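Local coordinates for hypothetical protein PA4535 (Pseudomonas aeruginosa, PDB 1Y0K) that is of unknown function but belongs to a family of putative endonucleases in the PD-(D/E)XK nuclease clan, at residues 136-141 with 168-173; 63-68 with 190-195; 120-125 with 162-167; 156-161 with 181-186. All blocks are in the same frame, centred on the assembly; numbering follows the deposited sequence.

Contacts 1, 2 and 4 all reach the central mixed sheet, while contact 3 pairs two helices on the side of it where Leu-141 and Leu-172 point. Contact 1 is the most buried and the most polar, joining parallel strands 140-146 and 171-175 by backbone bonds and an Asp-Arg salt bridge. Contact 2 brings helix 191-194 against the start of strand 65-73 with apolar groups alone, yet its Gly-64 and Gly-66 bond back to Arg-170 and Asp-140 of contact 1. Contact 3 mixes a buried leucine-tyrosine pair with a more exposed salt bridge. Contact 4 lies at the surface, where a proline-rich loop meets strand 179-185 through an arginine laid over a phenylalanine face and a few apolar touches.

Contact 1: 136-141 with 168-173; sequences HGELDL and GWRSLS
Asp-140 and Leu-141 run parallel to Ser-171 and Leu-172, tied by Leu-141 N to Ser-171 O at 2.9 Å and Ser-173 N to Leu-141 O at 2.9 Å, while Arg-170 N reaches Leu-139 O just ahead of the paired strands. On the face carrying Asp-140, the carboxylate is gripped side-on. Arg-170 NE meets Asp-140 OD1 at 3.0 Å and Arg-170 NH2 meets Asp-140 OD2 at 2.7 Å, both nearly straight, with the two planes only 24° apart. A bend at chi3 (68°) in an otherwise extended arginine turns the guanidinium edge-on to this acid. Ser-171 OG donates to the anti side of Asp-140 OD1 at 2.8 Å, from the opposite face of the carboxylate to NE. Gly-66 N adds a bond to Asp-140 OD2, so NE, NH2, the Ser-171 hydroxyl and Gly-66 N together hold this buried carboxylate in place. Glu-138 OE1 adds only charge, lying well out of the guanidinium plane. A water bridges Leu-141 O, Ser-171 OG and Ser-173 OG. On the other face, Leu-141 lies over the indole of Trp-169, its CG 4.0 Å from the five-membered ring centroid, and Leu-139 CD1 touches the indole edge. His-136 meets the same indole obliquely, its NE2 held by Ala-126 O. Neighbouring parallel strands inside a mixed sheet, with strand 150-153 and helix 162-166 between them in sequence, are consistent with the PD-(D/E)XK alpha/beta core.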
loop_
_atom_site.group_PDB
_atom_site.type_symbol
_atom_site.label_atom_id
_atom_site.label_comp_id
_atom_site.label_asym_id
_atom_site.label_seq_id
_atom_site.Cartn_x
_atom_site.Cartn_y
_atom_site.Cartn_z
ATOM N N HIS A 136 11.493 14.001 -2.647
ATOM C CA HIS A 136 10.230 13.264 -2.504
ATOM C C HIS A 136 9.727 12.798 -3.872
ATOM O O HIS A 136 9.092 11.743 -3.988
ATOM C CB HIS A 136 9.149 14.136 -1.861
ATOM C CG HIS A 136 9.528 14.717 -0.533
ATOM N ND1 HIS A 136 10.539 15.643 -0.389
ATOM C CD2 HIS A 136 8.998 14.543 0.703
ATOM C CE1 HIS A 136 10.646 15.982 0.885
ATOM N NE2 HIS A 136 9.721 15.332 1.570
ATOM N N GLY A 137 10.010 13.597 -4.900
ATOM C CA GLY A 137 9.496 13.357 -6.246
ATOM C C GLY A 137 10.070 12.177 -7.007
ATOM O O GLY A 137 9.650 11.912 -8.140
ATOM N N GLU A 138 11.017 11.460 -6.408
ATOM C CA GLU A 138 11.561 10.251 -7.031
ATOM C C GLU A 138 11.039 8.989 -6.339
ATOM O O GLU A 138 11.425 7.870 -6.697
ATOM C CB GLU A 138 13.102 10.265 -7.035
ATOM C CG GLU A 138 13.706 11.304 -8.003
ATOM C CD GLU A 138 13.431 11.004 -9.478
ATOM O OE1 GLU A 138 13.374 9.820 -9.863
ATOM O OE2 GLU A 138 13.279 11.966 -10.267
ATOM N N LEU A 139 10.151 9.182 -5.364
ATOM C CA LEU A 139 9.691 8.080 -4.519
ATOM C C LEU A 139 8.258 7.669 -4.834
ATOM O O LEU A 139 7.362 8.510 -4.947
ATOM C CB LEU A 139 9.811 8.454 -3.031
ATOM C CG LEU A 139 11.210 8.806 -2.495
ATOM C CD1 LEU A 139 11.152 9.146 -1.003
ATOM C CD2 LEU A 139 12.221 7.684 -2.750
ATOM N N ASP A 140 8.070 6.364 -4.967
ATOM C CA ASP A 140 6.752 5.759 -5.161
ATOM C C ASP A 140 6.307 5.112 -3.857
ATOM O O ASP A 140 6.769 4.029 -3.498
ATOM C CB ASP A 140 6.844 4.720 -6.272
ATOM C CG ASP A 140 7.388 5.314 -7.567
ATOM O OD1 ASP A 140 6.780 6.284 -8.067
ATOM O OD2 ASP A 140 8.410 4.809 -8.088
ATOM N N LEU A 141 5.437 5.797 -3.127
ATOM C CA LEU A 141 5.027 5.311 -1.814
ATOM C C LEU A 141 4.052 4.151 -1.963
ATOM O O LEU A 141 3.166 4.184 -2.819
ATOM C CB LEU A 141 4.403 6.440 -0.984
ATOM C CG LEU A 141 5.384 7.392 -0.262
ATOM C CD1 LEU A 141 5.773 6.817 1.063
ATOM C CD2 LEU A 141 6.655 7.726 -1.070
ATOM N N GLY A 168 4.597 15.854 -2.137
ATOM C CA GLY A 168 5.549 15.819 -3.252
ATOM C C GLY A 168 5.997 14.465 -3.770
ATOM O O GLY A 168 6.847 14.403 -4.664
ATOM N N TRP A 169 5.436 13.379 -3.237
ATOM C CA TRP A 169 5.754 12.024 -3.734
ATOM C C TRP A 169 5.463 11.872 -5.224
ATOM O O TRP A 169 4.548 12.502 -5.751
ATOM C CB TRP A 169 4.936 10.950 -2.987
ATOM C CG TRP A 169 4.792 11.185 -1.530
ATOM C CD1 TRP A 169 3.630 11.458 -0.848
ATOM C CD2 TRP A 169 5.841 11.194 -0.557
ATOM N NE1 TRP A 169 3.900 11.612 0.495
ATOM C CE2 TRP A 169 5.246 11.470 0.699
ATOM C CE3 TRP A 169 7.230 11.001 -0.619
ATOM C CZ2 TRP A 169 5.989 11.546 1.874
ATOM C CZ3 TRP A 169 7.961 11.081 0.548
ATOM C CH2 TRP A 169 7.339 11.352 1.781
ATOM N N ARG A 170 6.212 10.997 -5.898
ATOM C CA ARG A 170 5.941 10.719 -7.307
ATOM C C ARG A 170 4.620 9.964 -7.506
ATOM O O ARG A 170 3.890 10.192 -8.477
ATOM C CB ARG A 170 7.078 9.914 -7.928
ATOM C CG ARG A 170 6.891 9.771 -9.440
ATOM C CD ARG A 170 8.148 9.322 -10.122
ATOM N NE ARG A 170 8.515 7.951 -9.778
ATOM C CZ ARG A 170 9.622 7.370 -10.220
ATOM N NH1 ARG A 170 10.451 8.057 -11.005
ATOM N NH2 ARG A 170 9.913 6.123 -9.876
ATOM N N SER A 171 4.329 9.065 -6.574
ATOM C CA SER A 171 3.115 8.254 -6.614
ATOM C C SER A 171 2.821 7.723 -5.215
ATOM O O SER A 171 3.689 7.733 -4.335
ATOM C CB SER A 171 3.263 7.093 -7.617
ATOM O OG SER A 171 4.144 6.083 -7.133
ATOM N N LEU A 172 1.579 7.291 -5.013
ATOM C CA LEU A 172 1.175 6.703 -3.742
ATOM C C LEU A 172 0.168 5.636 -4.078
ATOM O O LEU A 172 -0.790 5.892 -4.805
ATOM C CB LEU A 172 0.543 7.748 -2.827
ATOM C CG LEU A 172 -0.094 7.257 -1.513
ATOM C CD1 LEU A 172 0.925 6.557 -0.601
ATOM C CD2 LEU A 172 -0.740 8.415 -0.789
ATOM N N SER A 173 0.405 4.450 -3.533
ATOM C CA SER A 173 -0.458 3.299 -3.739
ATOM C C SER A 173 -0.694 2.603 -2.410
ATOM O O SER A 173 0.111 2.737 -1.482
ATOM C CB SER A 173 0.173 2.323 -4.730
ATOM O OG SER A 173 0.480 2.954 -5.962
HETATM O O HOH W 1 3.072 3.951 -5.657
#

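Contact 2: 63-68 with 190-195; sequences KGAGFE and PEFLRA
Ala-65 CB touches both Pro-190 and Phe-192 where helix 191-194 packs against the start of strand 65-73, a helix-on-sheet contact in the mixed alpha/beta fold. Ala-65 CB is 3.7 Å from Pro-190 CG and 4.0 Å from Phe-192 CZ. The same Pro-190 CG also lies 3.6 Å from Ala-65 N, so the proline ring covers backbone as well as side chain. Two residues along the strand, Phe-67 points its ring back toward the helix and approaches Phe-192 from the opposite direction. Phe-67 CZ comes in at the edge of the Phe-192 ring, near its plane, whereas Phe-192 CZ reaches the Phe-67 ring obliquely. The CG of Phe-192 stands between its own backbone N and carbonyl carbon (chi1 71°), and this sends the ring across to the strand.

Outward from these rings, Pro-190 holds the N-cap position, so the contact with Ala-65 falls right at the start of the helix. Leu-38 of helix 26-40 packs on Phe-192, and Cys-34 of the same helix on Phe-67. The strand side is positioned by polar bonds: Arg-170 NH2 to Gly-64 O and Asp-140 OD2 to Gly-66 N, one before and one after Ala-65. Gly-64 adopts a positive phi (92°), turning the chain into the strand. Within the strand itself, Ala-65 CB also rests over one face of the Phe-67 ring, 3.8 Å above its plane.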
loop_
_atom_site.group_PDB
_atom_site.type_symbol
_atom_site.label_atom_id
_atom_site.label_comp_id
_atom_site.label_asym_id
_atom_site.label_seq_id
_atom_site.Cartn_x
_atom_site.Cartn_y
_atom_site.Cartn_z
ATOM N N LYS A 63 11.949 -2.076 -11.877
ATOM C CA LYS A 63 11.692 -1.506 -13.215
ATOM C C LYS A 63 11.347 -0.006 -13.232
ATOM O O LYS A 63 10.300 0.419 -13.759
ATOM C CB LYS A 63 10.602 -2.305 -13.932
ATOM C CG LYS A 63 10.938 -3.772 -14.097
ATOM C CD LYS A 63 9.844 -4.504 -14.872
ATOM C CE LYS A 63 10.238 -5.965 -15.064
ATOM N NZ LYS A 63 9.432 -6.658 -16.110
ATOM N N GLY A 64 12.224 0.790 -12.644
ATOM C CA GLY A 64 12.049 2.231 -12.651
ATOM C C GLY A 64 11.296 2.764 -11.442
ATOM O O GLY A 64 11.407 3.955 -11.130
ATOM N N ALA A 65 10.520 1.901 -10.781
ATOM C CA ALA A 65 9.853 2.276 -9.525
ATOM C C ALA A 65 10.841 2.294 -8.372
ATOM O O ALA A 65 11.757 1.478 -8.316
ATOM C CB ALA A 65 8.682 1.330 -9.206
ATOM N N GLY A 66 10.646 3.239 -7.459
ATOM C CA GLY A 66 11.427 3.305 -6.230
ATOM C C GLY A 66 10.423 3.166 -5.101
ATOM O O GLY A 66 9.929 4.157 -4.565
ATOM N N PHE A 67 10.112 1.927 -4.747
ATOM C CA PHE A 67 9.042 1.698 -3.775
ATOM C C PHE A 67 9.512 1.966 -2.362
ATOM O O PHE A 67 10.418 1.290 -1.855
ATOM C CB PHE A 67 8.510 0.268 -3.869
ATOM C CG PHE A 67 7.600 0.017 -5.048
ATOM C CD1 PHE A 67 6.464 0.807 -5.263
ATOM C CD2 PHE A 67 7.853 -1.034 -5.907
ATOM C CE1 PHE A 67 5.613 0.561 -6.345
ATOM C CE2 PHE A 67 7.001 -1.309 -6.977
ATOM C CZ PHE A 67 5.884 -0.502 -7.203
ATOM N N GLU A 68 8.871 2.959 -1.737
ATOM C CA GLU A 68 9.083 3.299 -0.342
ATOM C C GLU A 68 7.917 2.678 0.427
ATOM O O GLU A 68 6.782 3.152 0.352
ATOM C CB GLU A 68 9.119 4.822 -0.203
ATOM C CG GLU A 68 9.089 5.386 1.217
ATOM C CD GLU A 68 10.400 5.265 1.937
ATOM O OE1 GLU A 68 11.333 4.596 1.415
ATOM O OE2 GLU A 68 10.493 5.862 3.039
ATOM N N PRO A 190 6.441 5.103 -13.241
ATOM C CA PRO A 190 6.346 3.926 -14.102
ATOM C C PRO A 190 4.974 3.773 -14.739
ATOM O O PRO A 190 3.951 4.046 -14.106
ATOM C CB PRO A 190 6.593 2.780 -13.127
ATOM C CG PRO A 190 7.556 3.346 -12.158
ATOM C CD PRO A 190 7.158 4.792 -11.985
ATOM N N GLU A 191 4.953 3.328 -15.989
ATOM C CA GLU A 191 3.700 3.227 -16.722
ATOM C C GLU A 191 2.678 2.301 -16.053
ATOM O O GLU A 191 1.475 2.577 -16.109
ATOM C CB GLU A 191 3.973 2.809 -18.166
ATOM C CG GLU A 191 2.752 2.782 -19.051
ATOM C CD GLU A 191 2.949 1.872 -20.239
ATOM O OE1 GLU A 191 3.606 0.821 -20.069
ATOM O OE2 GLU A 191 2.451 2.201 -21.335
ATOM N N PHE A 192 3.143 1.231 -15.400
ATOM C CA PHE A 192 2.228 0.302 -14.732
ATOM C C PHE A 192 1.437 0.957 -13.598
ATOM O O PHE A 192 0.308 0.569 -13.325
ATOM C CB PHE A 192 2.905 -1.016 -14.296
ATOM C CG PHE A 192 3.865 -0.881 -13.137
ATOM C CD1 PHE A 192 3.407 -0.939 -11.817
ATOM C CD2 PHE A 192 5.235 -0.736 -13.364
ATOM C CE1 PHE A 192 4.298 -0.818 -10.739
ATOM C CE2 PHE A 192 6.140 -0.626 -12.289
ATOM C CZ PHE A 192 5.668 -0.663 -10.978
ATOM N N LEU A 193 2.021 1.965 -12.959
ATOM C CA LEU A 193 1.281 2.756 -11.978
ATOM C C LEU A 193 0.226 3.642 -12.648
ATOM O O LEU A 193 -0.941 3.629 -12.269
ATOM C CB LEU A 193 2.241 3.591 -11.120
ATOM C CG LEU A 193 3.122 2.761 -10.180
ATOM C CD1 LEU A 193 4.151 3.645 -9.482
ATOM C CD2 LEU A 193 2.270 1.998 -9.154
ATOM N N ARG A 194 0.647 4.398 -13.660
ATOM C CA ARG A 194 -0.247 5.313 -14.359
ATOM C C ARG A 194 -1.424 4.594 -15.011
ATOM O O ARG A 194 -2.553 5.091 -14.989
ATOM C CB ARG A 194 0.541 6.145 -15.369
ATOM C CG ARG A 194 1.334 7.247 -14.658
ATOM C CD ARG A 194 2.025 8.204 -15.612
ATOM N NE ARG A 194 3.084 7.527 -16.352
ATOM C CZ ARG A 194 2.978 7.157 -17.627
ATOM N NH1 ARG A 194 1.863 7.412 -18.305
ATOM N NH2 ARG A 194 3.984 6.534 -18.220
ATOM N N ALA A 195 -1.148 3.401 -15.534
ATOM C CA ALA A 195 -2.159 2.563 -16.191
ATOM C C ALA A 195 -3.296 2.121 -15.270
ATOM O O ALA A 195 -4.385 1.781 -15.738
ATOM C CB ALA A 195 -1.497 1.343 -16.807
#

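Contact 3: 120-125 with 162-167; sequences PTLRKK and TEYLRQ
Extended chains bring Arg-123 and Glu-163 together: the arginine runs straight from CG to NE, and the glutamate sets CG opposite its backbone N (chi1 -172°) and continues outward. Leu-122 CD1 is anti to CA (chi2 176°), which carries that methyl to Tyr-164. This is a helix-helix contact, between helix 119-132 and the short helix 162-166, on one side of the mixed sheet of the alpha/beta fold.

The buried part is a CH-pi contact. Leu-122 CD1 stands over the centre of the Tyr-164 ring, 3.7 Å from its centroid and 14° off the normal, and the two side chains cross at about a right angle. Phe-70 and Leu-172 of the sheet pack on Leu-122, so the leucine side chain lies between the tyrosine and the sheet. Tyr-164 OH is hydrogen-bonded to Gln-115 O, which anchors the far end of the ring.

Beside it, Gln-167 sets its amide against Leu-122 and Arg-123, with OE1 3.4 Å from Leu-122 CB. That oxygen accepts from Trp-169 NE1, which helps hold the amide beside the leucine.

On the more exposed side, the Arg-123 guanidinium and Glu-163 carboxylate lie nearly coplanar, and both oxygens use their syn lone pairs. Arg-123 NH2 reaches Glu-163 OE1 at 3.0 Å, and Arg-123 NE makes the shorter, nearly straight bond to Glu-163 OE2 at 2.6 Å.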
loop_
_atom_site.group_PDB
_atom_site.type_symbol
_atom_site.label_atom_id
_atom_site.label_comp_id
_atom_site.label_asym_id
_atom_site.label_seq_id
_atom_site.Cartn_x
_atom_site.Cartn_y
_atom_site.Cartn_z
ATOM N N PRO A 120 -0.587 9.982 9.409
ATOM C CA PRO A 120 0.466 10.145 10.419
ATOM C C PRO A 120 1.859 9.754 9.915
ATOM O O PRO A 120 2.818 10.521 10.074
ATOM C CB PRO A 120 -0.011 9.239 11.556
ATOM C CG PRO A 120 -1.523 9.313 11.430
ATOM C CD PRO A 120 -1.720 9.195 9.943
ATOM N N THR A 121 1.966 8.589 9.282
ATOM C CA THR A 121 3.254 8.117 8.785
ATOM C C THR A 121 3.744 8.963 7.611
ATOM O O THR A 121 4.920 9.330 7.556
ATOM C CB THR A 121 3.181 6.612 8.426
ATOM O OG1 THR A 121 2.955 5.876 9.633
ATOM C CG2 THR A 121 4.485 6.129 7.818
ATOM N N LEU A 122 2.847 9.278 6.680
ATOM C CA LEU A 122 3.235 10.110 5.536
ATOM C C LEU A 122 3.738 11.496 5.957
ATOM O O LEU A 122 4.704 11.996 5.379
ATOM C CB LEU A 122 2.126 10.203 4.497
ATOM C CG LEU A 122 1.938 8.907 3.679
ATOM C CD1 LEU A 122 0.768 9.053 2.740
ATOM C CD2 LEU A 122 3.206 8.548 2.866
ATOM N N ARG A 123 3.105 12.090 6.974
ATOM C CA ARG A 123 3.559 13.384 7.520
ATOM C C ARG A 123 4.975 13.292 8.102
ATOM O O ARG A 123 5.804 14.175 7.861
ATOM C CB ARG A 123 2.587 13.902 8.586
ATOM C CG ARG A 123 1.239 14.322 8.006
ATOM C CD ARG A 123 0.204 14.601 9.091
ATOM N NE ARG A 123 -1.126 14.807 8.513
ATOM C CZ ARG A 123 -2.267 14.483 9.115
ATOM N NH1 ARG A 123 -2.264 13.934 10.324
ATOM N NH2 ARG A 123 -3.419 14.695 8.496
ATOM N N LYS A 124 5.236 12.225 8.857
ATOM C CA LYS A 124 6.545 12.005 9.474
ATOM C C LYS A 124 7.617 11.808 8.409
ATOM O O LYS A 124 8.707 12.399 8.487
ATOM C CB LYS A 124 6.524 10.794 10.408
ATOM C CG LYS A 124 5.730 10.971 11.699
ATOM C CD LYS A 124 5.820 9.693 12.546
ATOM C CE LYS A 124 5.092 9.830 13.887
ATOM N NZ LYS A 124 5.856 10.652 14.878
ATOM N N LYS A 125 7.311 10.981 7.407
ATOM C CA LYS A 125 8.252 10.781 6.285
ATOM C C LYS A 125 8.530 12.068 5.521
ATOM O O LYS A 125 9.692 12.412 5.275
ATOM C CB LYS A 125 7.725 9.740 5.298
ATOM C CG LYS A 125 7.760 8.317 5.776
ATOM C CD LYS A 125 7.435 7.402 4.590
ATOM C CE LYS A 125 7.514 5.932 4.952
ATOM N NZ LYS A 125 8.896 5.505 5.317
ATOM N N THR A 162 -5.336 15.033 -1.658
ATOM C CA THR A 162 -4.700 16.359 -1.766
ATOM C C THR A 162 -3.517 16.569 -0.812
ATOM O O THR A 162 -2.492 17.131 -1.203
ATOM C CB THR A 162 -5.722 17.498 -1.589
ATOM O OG1 THR A 162 -6.312 17.408 -0.293
ATOM C CG2 THR A 162 -6.831 17.411 -2.653
ATOM N N GLU A 163 -3.653 16.121 0.435
ATOM C CA GLU A 163 -2.573 16.304 1.395
ATOM C C GLU A 163 -1.342 15.541 0.928
ATOM O O GLU A 163 -0.218 16.013 1.064
ATOM C CB GLU A 163 -2.968 15.861 2.804
ATOM C CG GLU A 163 -1.911 16.245 3.845
ATOM C CD GLU A 163 -2.169 15.723 5.249
ATOM O OE1 GLU A 163 -3.314 15.363 5.587
ATOM O OE2 GLU A 163 -1.200 15.683 6.028
ATOM N N TYR A 164 -1.561 14.357 0.366
ATOM C CA TYR A 164 -0.440 13.501 -0.004
ATOM C C TYR A 164 0.202 13.977 -1.306
ATOM O O TYR A 164 1.423 13.919 -1.459
ATOM C CB TYR A 164 -0.876 12.030 -0.082
ATOM C CG TYR A 164 -1.620 11.542 1.155
ATOM C CD1 TYR A 164 -1.325 12.047 2.442
ATOM C CD2 TYR A 164 -2.624 10.597 1.046
ATOM C CE1 TYR A 164 -2.018 11.600 3.570
ATOM C CE2 TYR A 164 -3.320 10.142 2.171
ATOM C CZ TYR A 164 -3.020 10.652 3.420
ATOM O OH TYR A 164 -3.725 10.193 4.508
ATOM N N LEU A 165 -0.624 14.460 -2.226
ATOM C CA LEU A 165 -0.123 15.148 -3.427
ATOM C C LEU A 165 0.792 16.311 -3.039
ATOM O O LEU A 165 1.896 16.448 -3.573
ATOM C CB LEU A 165 -1.274 15.654 -4.290
ATOM C CG LEU A 165 -2.014 14.639 -5.168
ATOM C CD1 LEU A 165 -3.363 15.195 -5.605
ATOM C CD2 LEU A 165 -1.160 14.274 -6.380
ATOM N N ARG A 166 0.342 17.128 -2.088
ATOM C CA ARG A 166 1.125 18.280 -1.624
ATOM C C ARG A 166 2.472 17.912 -0.970
ATOM O O ARG A 166 3.390 18.730 -0.935
ATOM C CB ARG A 166 0.282 19.190 -0.711
ATOM C CG ARG A 166 -0.772 19.996 -1.483
ATOM C CD ARG A 166 -1.251 21.221 -0.710
ATOM N NE ARG A 166 -2.089 20.857 0.430
ATOM C CZ ARG A 166 -3.412 20.712 0.381
ATOM N NH1 ARG A 166 -4.076 20.906 -0.757
ATOM N NH2 ARG A 166 -4.076 20.367 1.477
ATOM N N GLN A 167 2.599 16.685 -0.470
ATOM C CA GLN A 167 3.857 16.222 0.153
ATOM C C GLN A 167 4.976 15.953 -0.863
ATOM O O GLN A 167 6.156 15.824 -0.486
ATOM C CB GLN A 167 3.606 14.993 1.041
ATOM C CG GLN A 167 2.819 15.305 2.325
ATOM C CD GLN A 167 2.287 14.064 3.026
ATOM O OE1 GLN A 167 2.248 12.967 2.445
ATOM N NE2 GLN A 167 1.866 14.230 4.289
#

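Contact 4: 156-161 with 181-186; sequences TPFPPP and RVLFAH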
loop_
_atom_site.group_PDB
_atom_site.type_symbol
_atom_site.label_atom_id
_atom_site.label_comp_id
_atom_site.label_asym_id
_atom_site.label_seq_id
_atom_site.Cartn_x
_atom_site.Cartn_y
_atom_site.Cartn_z
ATOM N N THR A 156 -18.082 3.308 -1.083
ATOM C CA THR A 156 -17.756 4.717 -0.888
ATOM C C THR A 156 -16.585 5.098 -1.803
ATOM O O THR A 156 -15.682 4.289 -2.043
ATOM C CB THR A 156 -17.429 5.025 0.592
ATOM O OG1 THR A 156 -16.252 4.302 0.995
ATOM C CG2 THR A 156 -18.591 4.596 1.490
ATOM N N PRO A 157 -16.618 6.318 -2.356
ATOM C CA PRO A 157 -15.569 6.742 -3.280
ATOM C C PRO A 157 -14.302 7.269 -2.587
ATOM O O PRO A 157 -14.394 7.829 -1.507
ATOM C CB PRO A 157 -16.241 7.867 -4.068
ATOM C CG PRO A 157 -17.264 8.429 -3.157
ATOM C CD PRO A 157 -17.656 7.349 -2.169
ATOM N N PHE A 158 -13.141 7.077 -3.213
ATOM C CA PHE A 158 -11.901 7.676 -2.702
ATOM C C PHE A 158 -11.818 9.151 -3.073
ATOM O O PHE A 158 -11.859 9.487 -4.264
ATOM C CB PHE A 158 -10.677 6.943 -3.246
ATOM C CG PHE A 158 -10.420 5.639 -2.579
ATOM C CD1 PHE A 158 -11.103 4.488 -2.981
ATOM C CD2 PHE A 158 -9.505 5.554 -1.531
ATOM C CE1 PHE A 158 -10.869 3.269 -2.363
ATOM C CE2 PHE A 158 -9.262 4.328 -0.904
ATOM C CZ PHE A 158 -9.938 3.187 -1.320
ATOM N N PRO A 159 -11.705 10.036 -2.061
ATOM C CA PRO A 159 -11.585 11.454 -2.368
ATOM C C PRO A 159 -10.188 11.753 -2.914
ATOM O O PRO A 159 -9.265 10.950 -2.700
ATOM C CB PRO A 159 -11.789 12.116 -1.005
ATOM C CG PRO A 159 -11.309 11.123 -0.028
ATOM C CD PRO A 159 -11.670 9.785 -0.606
ATOM N N PRO A 160 -10.030 12.876 -3.644
ATOM C CA PRO A 160 -8.693 13.282 -4.076
ATOM C C PRO A 160 -7.718 13.294 -2.900
ATOM O O PRO A 160 -8.059 13.808 -1.838
ATOM C CB PRO A 160 -8.909 14.711 -4.593
ATOM C CG PRO A 160 -10.324 14.725 -5.062
ATOM C CD PRO A 160 -11.068 13.818 -4.106
ATOM N N PRO A 161 -6.525 12.694 -3.078
ATOM C CA PRO A 161 -5.515 12.638 -2.027
ATOM C C PRO A 161 -4.676 13.915 -1.948
ATOM O O PRO A 161 -3.450 13.874 -2.110
ATOM C CB PRO A 161 -4.651 11.444 -2.447
ATOM C CG PRO A 161 -4.708 11.458 -3.924
ATOM C CD PRO A 161 -6.085 11.985 -4.293
ATOM N N ARG A 181 -4.958 -0.242 -4.681
ATOM C CA ARG A 181 -5.324 0.942 -5.437
ATOM C C ARG A 181 -4.116 1.850 -5.595
ATOM O O ARG A 181 -3.385 2.093 -4.633
ATOM C CB ARG A 181 -6.454 1.706 -4.735
ATOM C CG ARG A 181 -6.872 2.985 -5.461
ATOM C CD ARG A 181 -7.987 3.710 -4.700
ATOM N NE ARG A 181 -8.321 4.983 -5.338
ATOM C CZ ARG A 181 -9.257 5.136 -6.276
ATOM N NH1 ARG A 181 -10.002 4.109 -6.674
ATOM N NH2 ARG A 181 -9.468 6.334 -6.805
ATOM N N VAL A 182 -3.916 2.339 -6.812
ATOM C CA VAL A 182 -2.971 3.432 -7.046
ATOM C C VAL A 182 -3.746 4.731 -6.783
ATOM O O VAL A 182 -4.721 5.036 -7.493
ATOM C CB VAL A 182 -2.425 3.399 -8.502
ATOM C CG1 VAL A 182 -1.490 4.589 -8.758
ATOM C CG2 VAL A 182 -1.705 2.070 -8.775
ATOM N N LEU A 183 -3.348 5.475 -5.745
ATOM C CA LEU A 183 -4.054 6.716 -5.375
ATOM C C LEU A 183 -3.731 7.864 -6.313
ATOM O O LEU A 183 -4.627 8.610 -6.709
ATOM C CB LEU A 183 -3.776 7.134 -3.927
ATOM C CG LEU A 183 -4.195 6.153 -2.829
ATOM C CD1 LEU A 183 -4.078 6.808 -1.462
ATOM C CD2 LEU A 183 -5.630 5.662 -3.051
ATOM N N PHE A 184 -2.449 8.014 -6.643
ATOM C CA PHE A 184 -2.020 8.976 -7.652
ATOM C C PHE A 184 -0.665 8.580 -8.202
ATOM O O PHE A 184 0.087 7.853 -7.560
ATOM C CB PHE A 184 -2.010 10.426 -7.116
ATOM C CG PHE A 184 -0.897 10.737 -6.128
ATOM C CD1 PHE A 184 0.384 11.081 -6.571
ATOM C CD2 PHE A 184 -1.155 10.756 -4.758
ATOM C CE1 PHE A 184 1.399 11.397 -5.663
ATOM C CE2 PHE A 184 -0.156 11.082 -3.839
ATOM C CZ PHE A 184 1.125 11.402 -4.289
ATOM N N ALA A 185 -0.358 9.055 -9.408
ATOM C CA ALA A 185 0.952 8.812 -9.993
ATOM C C ALA A 185 1.233 9.903 -11.007
ATOM O O ALA A 185 0.429 10.122 -11.922
ATOM C CB ALA A 185 1.006 7.451 -10.643
ATOM N N HIS A 186 2.341 10.613 -10.806
ATOM C CA HIS A 186 2.725 11.700 -11.701
ATOM C C HIS A 186 3.223 11.170 -13.041
ATOM O O HIS A 186 3.565 9.998 -13.172
ATOM C CB HIS A 186 3.794 12.586 -11.066
ATOM C CG HIS A 186 3.269 13.515 -10.020
ATOM N ND1 HIS A 186 2.693 14.734 -10.325
ATOM C CD2 HIS A 186 3.256 13.417 -8.671
ATOM C CE1 HIS A 186 2.343 15.341 -9.205
ATOM N NE2 HIS A 186 2.670 14.561 -8.188
#
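Arg-181 lays its CD and guanidinium over one face of Phe-158, the guanidinium and ring planes only 4° apart. Arg-181 CD sits over the middle of the ring, 3.6 Å from the Phe-158 centroid in a CH-pi contact, while Arg-181 NE approaches Phe-158 CG at 3.5 Å and the rest of the guanidinium slides out over CB. An arginine extended as far as NE, then turned by chi4 of 91°, sets the group flat on the ring. Arg-181 NH1 also bonds Ser-200 OG, which helps fix its rotation.

The remaining contacts are apolar. Leu-183 CD2 meets Phe-158 CD2 obliquely at 4.2 Å. Pro-161 CG touches Phe-184 CD2 at 3.7 Å, again obliquely, and lies 4.4 Å from Leu-183 CB. Both Leu-183 and Phe-184 can turn toward the loop because a classic beta bulge sets the pair opposite Leu-172.

The proline-rich loop thus passes along strand 179-185 on its way from strand 150-153 to helix 162-166, with Pro-161 as the N-cap of that helix. Ala-111 and Gln-115 of helix 111-116 pack on Phe-158, and Met-174 of strand 171-175 touches both Phe-158 and Leu-183.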